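Local coordinates for citrate synthase (Thermotoga maritima, PDB 2P2W), which probably catalyses the condensation of oxaloacetate with acetyl-CoA and water to give citrate and free coenzyme A, at residues A[357-360]-A[361-364]; A[186-190]-A[191-195]; A[260-263]-A[264-268]. All blocks are in the same frame, centred on the assembly; numbering follows the deposited sequence.

Running from the N terminus, the chain meets contact 2 first, then contact 3, then contact 1; the three lie in series and neither nest nor cross. Each joins residues that are immediate neighbours in sequence, so no long loop is closed: each contact spans local turns of the backbone. Contact 2 finishes helix 180-189 and leads toward helix 195-207, against the second subunit. Contact 3 is two turns of helix 258-270, packed within its own subunit on the other side of the chain's centre from contact 2, their nearest atoms about 22 Å apart. Contact 1 sits in the C-terminal tail after strand 346-349, about 43 Å from contact 2 between centres, and also touches the second subunit.

Contact 1 (A[357-360]-A[361-364]); sequences YIPI and ERRD
A short 3-10 turn in the C-terminal tail, reaching across to the second subunit, brings R363 back onto I358, P359 and I360. Its backbone closes through R362 N to P359 O at 2.8 Å, with a weaker bond from R363 N to I360 O following one residue later. The side chain of R363 then doubles the closure. Its CG stands anti to the carbonyl carbon (chi1 -62°); this, with the chain extended from CG to NE, carries the guanidinium back to I358 O. There it takes I358 O side-on with two nitrogens: R363 NE at 2.7 Å and R363 NH2 at 2.9 Å. The oxygen lies close to the guanidinium plane, and this two-point grip limits how the group can rotate. I360 CA rests over one face of the R363 guanidinium, 3.3 Å above the plane and toward its rim, while I360 CG1 comes within 3.5 Å of R363 NH1.

Further polar partners come from the second subunit. R363 NH1 makes a salt bridge to E44 of that subunit and a hydrogen bond to its P55 O; Y357 OH bonds the E44 carboxylate too. The Y357 ring stands beside R363, its plane at 90° to the guanidinium, and the tail's own turn presents both residues to one partner. This is consistent with the C-terminal arms that embrace the partner subunit in thermophilic citrate synthases. R362, in the 3-10 turn itself, folds over the proline, with P359 CG 3.6 Å above the plane of the R362 guanidinium, over the centre.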
loop_
_atom_site.group_PDB
_atom_site.type_symbol
_atom_site.label_atom_id
_atom_site.label_comp_id
_atom_site.label_asym_id
_atom_site.label_seq_id
_atom_site.Cartn_x
_atom_site.Cartn_y
_atom_site.Cartn_z
ATOM N N TYR A 357 -12.401 -27.976 16.730
ATOM C CA TYR A 357 -11.280 -27.526 17.536
ATOM C C TYR A 357 -10.984 -28.651 18.520
ATOM O O TYR A 357 -11.764 -28.911 19.432
ATOM C CB TYR A 357 -11.634 -26.240 18.290
ATOM C CG TYR A 357 -10.535 -25.763 19.216
ATOM C CD1 TYR A 357 -9.522 -24.925 18.750
ATOM C CD2 TYR A 357 -10.492 -26.170 20.549
ATOM C CE1 TYR A 357 -8.491 -24.504 19.588
ATOM C CE2 TYR A 357 -9.463 -25.753 21.399
ATOM C CZ TYR A 357 -8.468 -24.920 20.910
ATOM O OH TYR A 357 -7.454 -24.499 21.740
ATOM N N ILE A 358 -9.866 -29.334 18.313
ATOM C CA ILE A 358 -9.479 -30.434 19.185
ATOM C C ILE A 358 -8.633 -29.925 20.348
ATOM O O ILE A 358 -7.638 -29.232 20.138
ATOM C CB ILE A 358 -8.658 -31.489 18.406
ATOM C CG1 ILE A 358 -9.493 -32.056 17.257
ATOM C CG2 ILE A 358 -8.199 -32.597 19.345
ATOM C CD1 ILE A 358 -9.367 -33.552 17.083
ATOM N N PRO A 359 -9.030 -30.241 21.595
ATOM C CA PRO A 359 -8.234 -29.774 22.734
ATOM C C PRO A 359 -6.801 -30.260 22.543
ATOM O O PRO A 359 -6.571 -31.402 22.149
ATOM C CB PRO A 359 -8.937 -30.405 23.937
ATOM C CG PRO A 359 -10.328 -30.787 23.506
ATOM C CD PRO A 359 -10.155 -31.077 22.044
ATOM N N ILE A 360 -5.845 -29.381 22.816
ATOM C CA ILE A 360 -4.435 -29.683 22.611
ATOM C C ILE A 360 -3.936 -31.043 23.109
ATOM O O ILE A 360 -3.101 -31.667 22.455
ATOM C CB ILE A 360 -3.553 -28.541 23.185
ATOM C CG1 ILE A 360 -2.154 -28.610 22.575
ATOM C CG2 ILE A 360 -3.500 -28.618 24.701
ATOM C CD1 ILE A 360 -1.404 -27.300 22.642
ATOM N N GLU A 361 -4.448 -31.516 24.241
ATOM C CA GLU A 361 -4.010 -32.808 24.771
ATOM C C GLU A 361 -4.435 -34.021 23.942
ATOM O O GLU A 361 -3.904 -35.116 24.131
ATOM C CB GLU A 361 -4.491 -32.995 26.218
ATOM C CG GLU A 361 -5.827 -32.353 26.532
ATOM C CD GLU A 361 -5.691 -30.875 26.839
ATOM O OE1 GLU A 361 -4.974 -30.532 27.806
ATOM O OE2 GLU A 361 -6.292 -30.057 26.116
ATOM N N ARG A 362 -5.378 -33.832 23.021
ATOM C CA ARG A 362 -5.853 -34.935 22.188
ATOM C C ARG A 362 -5.360 -34.860 20.749
ATOM O O ARG A 362 -5.784 -35.651 19.910
ATOM C CB ARG A 362 -7.383 -34.966 22.148
ATOM C CG ARG A 362 -8.084 -34.970 23.488
ATOM C CD ARG A 362 -9.585 -34.962 23.255
ATOM N NE ARG A 362 -10.339 -34.533 24.429
ATOM C CZ ARG A 362 -11.592 -34.092 24.383
ATOM N NH1 ARG A 362 -12.228 -34.022 23.220
ATOM N NH2 ARG A 362 -12.211 -33.720 25.496
ATOM N N ARG A 363 -4.471 -33.919 20.458
ATOM C CA ARG A 363 -3.972 -33.756 19.098
ATOM C C ARG A 363 -2.924 -34.776 18.672
ATOM O O ARG A 363 -2.045 -35.152 19.448
ATOM C CB ARG A 363 -3.440 -32.332 18.922
ATOM C CG ARG A 363 -4.536 -31.295 19.109
ATOM C CD ARG A 363 -4.023 -29.872 19.089
ATOM N NE ARG A 363 -5.099 -28.941 19.411
ATOM C CZ ARG A 363 -4.919 -27.665 19.728
ATOM N NH1 ARG A 363 -3.696 -27.152 19.764
ATOM N NH2 ARG A 363 -5.966 -26.903 20.016
ATOM N N ASP A 364 -3.036 -35.222 17.422
ATOM C CA ASP A 364 -2.120 -36.207 16.848
ATOM C C ASP A 364 -0.665 -35.765 16.994
ATOM O O ASP A 364 -0.248 -34.763 16.400
ATOM C CB ASP A 364 -2.448 -36.406 15.364
ATOM C CG ASP A 364 -1.652 -37.528 14.734
ATOM O OD1 ASP A 364 -1.040 -38.331 15.481
ATOM O OD2 ASP A 364 -1.637 -37.613 13.484
#

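Contact 2 (A[186-190]-A[191-195]); sequences LVIAS and TLSDL
T191 folds back over the end of helix 180-189 and gives I188 O two bonds: OG1 at 2.7 Å, lying in the carbonyl plane, and the backbone N at 3.2 Å, from above that plane. With chi1 at 70°, OG1 sits between the backbone N and the carbonyl carbon, where it can drop onto the helix end. A205 O of the second subunit is a further hydrogen-bond partner of this hydroxyl, and S193 N gives it a weak hydrogen bond. A valine here would probably leave I188 O with the backbone N as its one partner from T191 and cost the hydroxyl's bond to A205 O of the second subunit.

A189 O is also served twice, by L192 N at 2.9 Å and by a water at 2.9 Å that donates to S193 O, bridging the turn. S190 OG, at the next residue, donates to V187 O at 2.7 Å and also bonds I343 N. S193 turns its OG to G204 O of the second subunit, while its CB packs 3.9 Å from I188 CG2.

L192, at positive phi, completes a Schellman motif; D194 N-caps helix 195-207, so the segment is a tight helix-to-helix turn at the dimer interface.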
loop_
_atom_site.group_PDB
_atom_site.type_symbol
_atom_site.label_atom_id
_atom_site.label_comp_id
_atom_site.label_asym_id
_atom_site.label_seq_id
_atom_site.Cartn_x
_atom_site.Cartn_y
_atom_site.Cartn_z
ATOM N N LEU A 186 -5.326 3.106 -5.538
ATOM C CA LEU A 186 -6.782 3.187 -5.644
ATOM C C LEU A 186 -7.486 2.312 -4.610
ATOM O O LEU A 186 -8.492 2.723 -4.030
ATOM C CB LEU A 186 -7.241 2.796 -7.054
ATOM C CG LEU A 186 -6.837 3.756 -8.178
ATOM C CD1 LEU A 186 -7.411 3.260 -9.505
ATOM C CD2 LEU A 186 -7.347 5.163 -7.861
ATOM N N VAL A 187 -6.971 1.106 -4.386
ATOM C CA VAL A 187 -7.573 0.213 -3.397
ATOM C C VAL A 187 -7.540 0.891 -2.031
ATOM O O VAL A 187 -8.538 0.914 -1.306
ATOM C CB VAL A 187 -6.820 -1.137 -3.314
ATOM C CG1 VAL A 187 -7.328 -1.950 -2.118
ATOM C CG2 VAL A 187 -7.037 -1.923 -4.600
ATOM N N ILE A 188 -6.388 1.460 -1.691
ATOM C CA ILE A 188 -6.236 2.147 -0.419
ATOM C C ILE A 188 -7.113 3.394 -0.395
ATOM O O ILE A 188 -7.776 3.675 0.603
ATOM C CB ILE A 188 -4.759 2.527 -0.179
ATOM C CG1 ILE A 188 -3.933 1.246 -0.032
ATOM C CG2 ILE A 188 -4.632 3.411 1.065
ATOM C CD1 ILE A 188 -2.435 1.446 -0.115
ATOM N N ALA A 189 -7.124 4.139 -1.497
ATOM C CA ALA A 189 -7.936 5.351 -1.579
ATOM C C ALA A 189 -9.439 5.066 -1.461
ATOM O O ALA A 189 -10.191 5.901 -0.952
ATOM C CB ALA A 189 -7.647 6.081 -2.894
ATOM N N SER A 190 -9.871 3.892 -1.924
ATOM C CA SER A 190 -11.290 3.540 -1.892
ATOM C C SER A 190 -11.854 3.390 -0.457
ATOM O O SER A 190 -13.056 3.372 -0.245
ATOM C CB SER A 190 -11.488 2.243 -2.677
ATOM O OG SER A 190 -11.130 1.130 -1.858
ATOM N N THR A 191 -10.939 3.246 0.530
ATOM C CA THR A 191 -11.379 3.173 1.939
ATOM C C THR A 191 -11.498 4.569 2.603
ATOM O O THR A 191 -11.794 4.725 3.788
ATOM C CB THR A 191 -10.363 2.341 2.722
ATOM O OG1 THR A 191 -9.148 3.084 2.840
ATOM C CG2 THR A 191 -10.070 1.017 2.007
ATOM N N LEU A 192 -11.211 5.576 1.772
ATOM C CA LEU A 192 -11.154 6.990 2.095
ATOM C C LEU A 192 -9.945 7.309 2.967
ATOM O O LEU A 192 -9.937 8.269 3.725
ATOM C CB LEU A 192 -12.475 7.371 2.774
ATOM C CG LEU A 192 -13.625 7.443 1.763
ATOM C CD1 LEU A 192 -14.852 8.171 2.308
ATOM C CD2 LEU A 192 -13.238 8.165 0.470
ATOM N N SER A 193 -8.893 6.461 2.858
ATOM C CA SER A 193 -7.695 6.731 3.646
ATOM C C SER A 193 -7.021 7.981 3.118
ATOM O O SER A 193 -7.401 8.493 2.073
ATOM C CB SER A 193 -6.753 5.519 3.517
ATOM O OG SER A 193 -5.674 5.624 4.466
ATOM N N ASP A 194 -6.017 8.486 3.829
ATOM C CA ASP A 194 -5.321 9.707 3.418
ATOM C C ASP A 194 -4.443 9.514 2.184
ATOM O O ASP A 194 -4.044 8.395 1.854
ATOM C CB ASP A 194 -4.459 10.231 4.562
ATOM C CG ASP A 194 -3.370 9.264 4.940
ATOM O OD1 ASP A 194 -3.647 8.340 5.736
ATOM O OD2 ASP A 194 -2.246 9.415 4.420
ATOM N N LEU A 195 -4.127 10.621 1.516
ATOM C CA LEU A 195 -3.313 10.579 0.305
ATOM C C LEU A 195 -1.923 9.970 0.520
ATOM O O LEU A 195 -1.407 9.267 -0.353
ATOM C CB LEU A 195 -3.176 11.987 -0.287
ATOM C CG LEU A 195 -2.526 12.088 -1.674
ATOM C CD1 LEU A 195 -3.352 11.316 -2.696
ATOM C CD2 LEU A 195 -2.436 13.547 -2.082
HETATM O O HOH W 1 -9.012 8.429 -0.186
#

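Contact 3 (A[260-263]-A[264-268]); sequences AVFL and KRVLQ
K264 N donates to A260 O at 2.8 Å, the shortest of four successive i to i+4 backbone bonds that carry helix 258-270 through these residues. R265 N follows on V261 O, V266 N on F262 O and L267 N on L263 O, all between 3.0 and 3.1 Å. The predicted active-site residue D300 is about 8 Å from A260, side chain to side chain.

On one flank of the helix, R265 reaches back over F262 in a cation-pi contact. R265 CZ lies 4.7 Å from the centroid of the F262 ring, 22° off the ring normal. The atom that does the touching is R265 NH2, which hangs 3.2 Å above the ring plane, displaced toward the CD2-CE2 rim and 3.3 Å from F262 CD2. It is the bend at chi3 (63°) that brings the guanidinium back across the ring after an extended start. The two planes stand 69° apart, so the group presents NH2 to the ring rather than lying flat on it.

V266 meets the same ring from one turn further along: V266 CG2 approaches obliquely from the CE1 end, 3.6 Å from F262 CE1 and on the same side as the guanidinium. Beyond them the phenyl group packs on S168 and L172 of helix 163-173 and on E34 and A37 of helix 33-39. K264, its chain fully extended, passes F277 and Y302 to a weak, long ion pair with E284.

The buried ring of F262 probably offers its pi electrons to the positive charge of an otherwise exposed R265, while V266 meets it through apolar contact alone.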
loop_
_atom_site.group_PDB
_atom_site.type_symbol
_atom_site.label_atom_id
_atom_site.label_comp_id
_atom_site.label_asym_id
_atom_site.label_seq_id
_atom_site.Cartn_x
_atom_site.Cartn_y
_atom_site.Cartn_z
ATOM N N ALA A 260 9.485 3.172 -24.298
ATOM C CA ALA A 260 10.752 2.465 -24.485
ATOM C C ALA A 260 11.387 2.917 -25.803
ATOM O O ALA A 260 12.598 3.126 -25.882
ATOM C CB ALA A 260 10.521 0.949 -24.505
ATOM N N VAL A 261 10.561 3.064 -26.833
ATOM C CA VAL A 261 11.042 3.505 -28.138
ATOM C C VAL A 261 11.659 4.896 -28.027
ATOM O O VAL A 261 12.747 5.151 -28.558
ATOM C CB VAL A 261 9.891 3.545 -29.167
ATOM C CG1 VAL A 261 10.382 4.149 -30.477
ATOM C CG2 VAL A 261 9.351 2.132 -29.394
ATOM N N PHE A 262 10.964 5.794 -27.331
ATOM C CA PHE A 262 11.450 7.155 -27.149
ATOM C C PHE A 262 12.805 7.141 -26.433
ATOM O O PHE A 262 13.768 7.749 -26.904
ATOM C CB PHE A 262 10.427 7.981 -26.345
ATOM C CG PHE A 262 10.746 9.450 -26.271
ATOM C CD1 PHE A 262 11.825 9.912 -25.519
ATOM C CD2 PHE A 262 9.970 10.376 -26.963
ATOM C CE1 PHE A 262 12.125 11.272 -25.456
ATOM C CE2 PHE A 262 10.260 11.742 -26.909
ATOM C CZ PHE A 262 11.339 12.191 -26.155
ATOM N N LEU A 263 12.880 6.443 -25.302
ATOM C CA LEU A 263 14.125 6.373 -24.546
ATOM C C LEU A 263 15.238 5.648 -25.297
ATOM O O LEU A 263 16.412 5.946 -25.099
ATOM C CB LEU A 263 13.894 5.710 -23.182
ATOM C CG LEU A 263 13.013 6.519 -22.222
ATOM C CD1 LEU A 263 12.852 5.762 -20.917
ATOM C CD2 LEU A 263 13.640 7.886 -21.968
ATOM N N LYS A 264 14.886 4.691 -26.150
ATOM C CA LYS A 264 15.916 4.000 -26.915
ATOM C C LYS A 264 16.573 5.013 -27.851
ATOM O O LYS A 264 17.789 4.993 -28.051
ATOM C CB LYS A 264 15.326 2.851 -27.738
ATOM C CG LYS A 264 16.396 2.015 -28.427
ATOM C CD LYS A 264 15.801 0.937 -29.316
ATOM C CE LYS A 264 16.907 0.115 -29.967
ATOM N NZ LYS A 264 16.348 -0.892 -30.908
ATOM N N ARG A 265 15.765 5.910 -28.412
ATOM C CA ARG A 265 16.288 6.927 -29.314
ATOM C C ARG A 265 17.179 7.897 -28.543
ATOM O O ARG A 265 18.217 8.334 -29.042
ATOM C CB ARG A 265 15.142 7.691 -29.990
ATOM C CG ARG A 265 15.626 8.733 -30.993
ATOM C CD ARG A 265 14.487 9.345 -31.808
ATOM N NE ARG A 265 13.536 10.081 -30.979
ATOM C CZ ARG A 265 12.371 9.599 -30.555
ATOM N NH1 ARG A 265 11.994 8.368 -30.881
ATOM N NH2 ARG A 265 11.580 10.353 -29.805
ATOM N N VAL A 266 16.768 8.238 -27.326
ATOM C CA VAL A 266 17.547 9.143 -26.487
ATOM C C VAL A 266 18.948 8.570 -26.289
ATOM O O VAL A 266 19.951 9.262 -26.479
ATOM C CB VAL A 266 16.880 9.323 -25.110
ATOM C CG1 VAL A 266 17.821 10.049 -24.162
ATOM C CG2 VAL A 266 15.572 10.093 -25.267
ATOM N N LEU A 267 19.010 7.299 -25.908
ATOM C CA LEU A 267 20.288 6.632 -25.691
ATOM C C LEU A 267 21.092 6.529 -26.987
ATOM O O LEU A 267 22.308 6.729 -26.993
ATOM C CB LEU A 267 20.054 5.241 -25.101
ATOM C CG LEU A 267 19.521 5.252 -23.662
ATOM C CD1 LEU A 267 19.019 3.867 -23.260
ATOM C CD2 LEU A 267 20.628 5.715 -22.730
ATOM N N GLN A 268 20.411 6.223 -28.086
ATOM C CA GLN A 268 21.080 6.102 -29.374
ATOM C C GLN A 268 21.733 7.423 -29.763
ATOM O O GLN A 268 22.824 7.447 -30.336
ATOM C CB GLN A 268 20.080 5.704 -30.463
ATOM C CG GLN A 268 20.743 5.321 -31.780
ATOM C CD GLN A 268 21.535 4.040 -31.655
ATOM O OE1 GLN A 268 20.967 2.970 -31.415
ATOM N NE2 GLN A 268 22.858 4.137 -31.803
#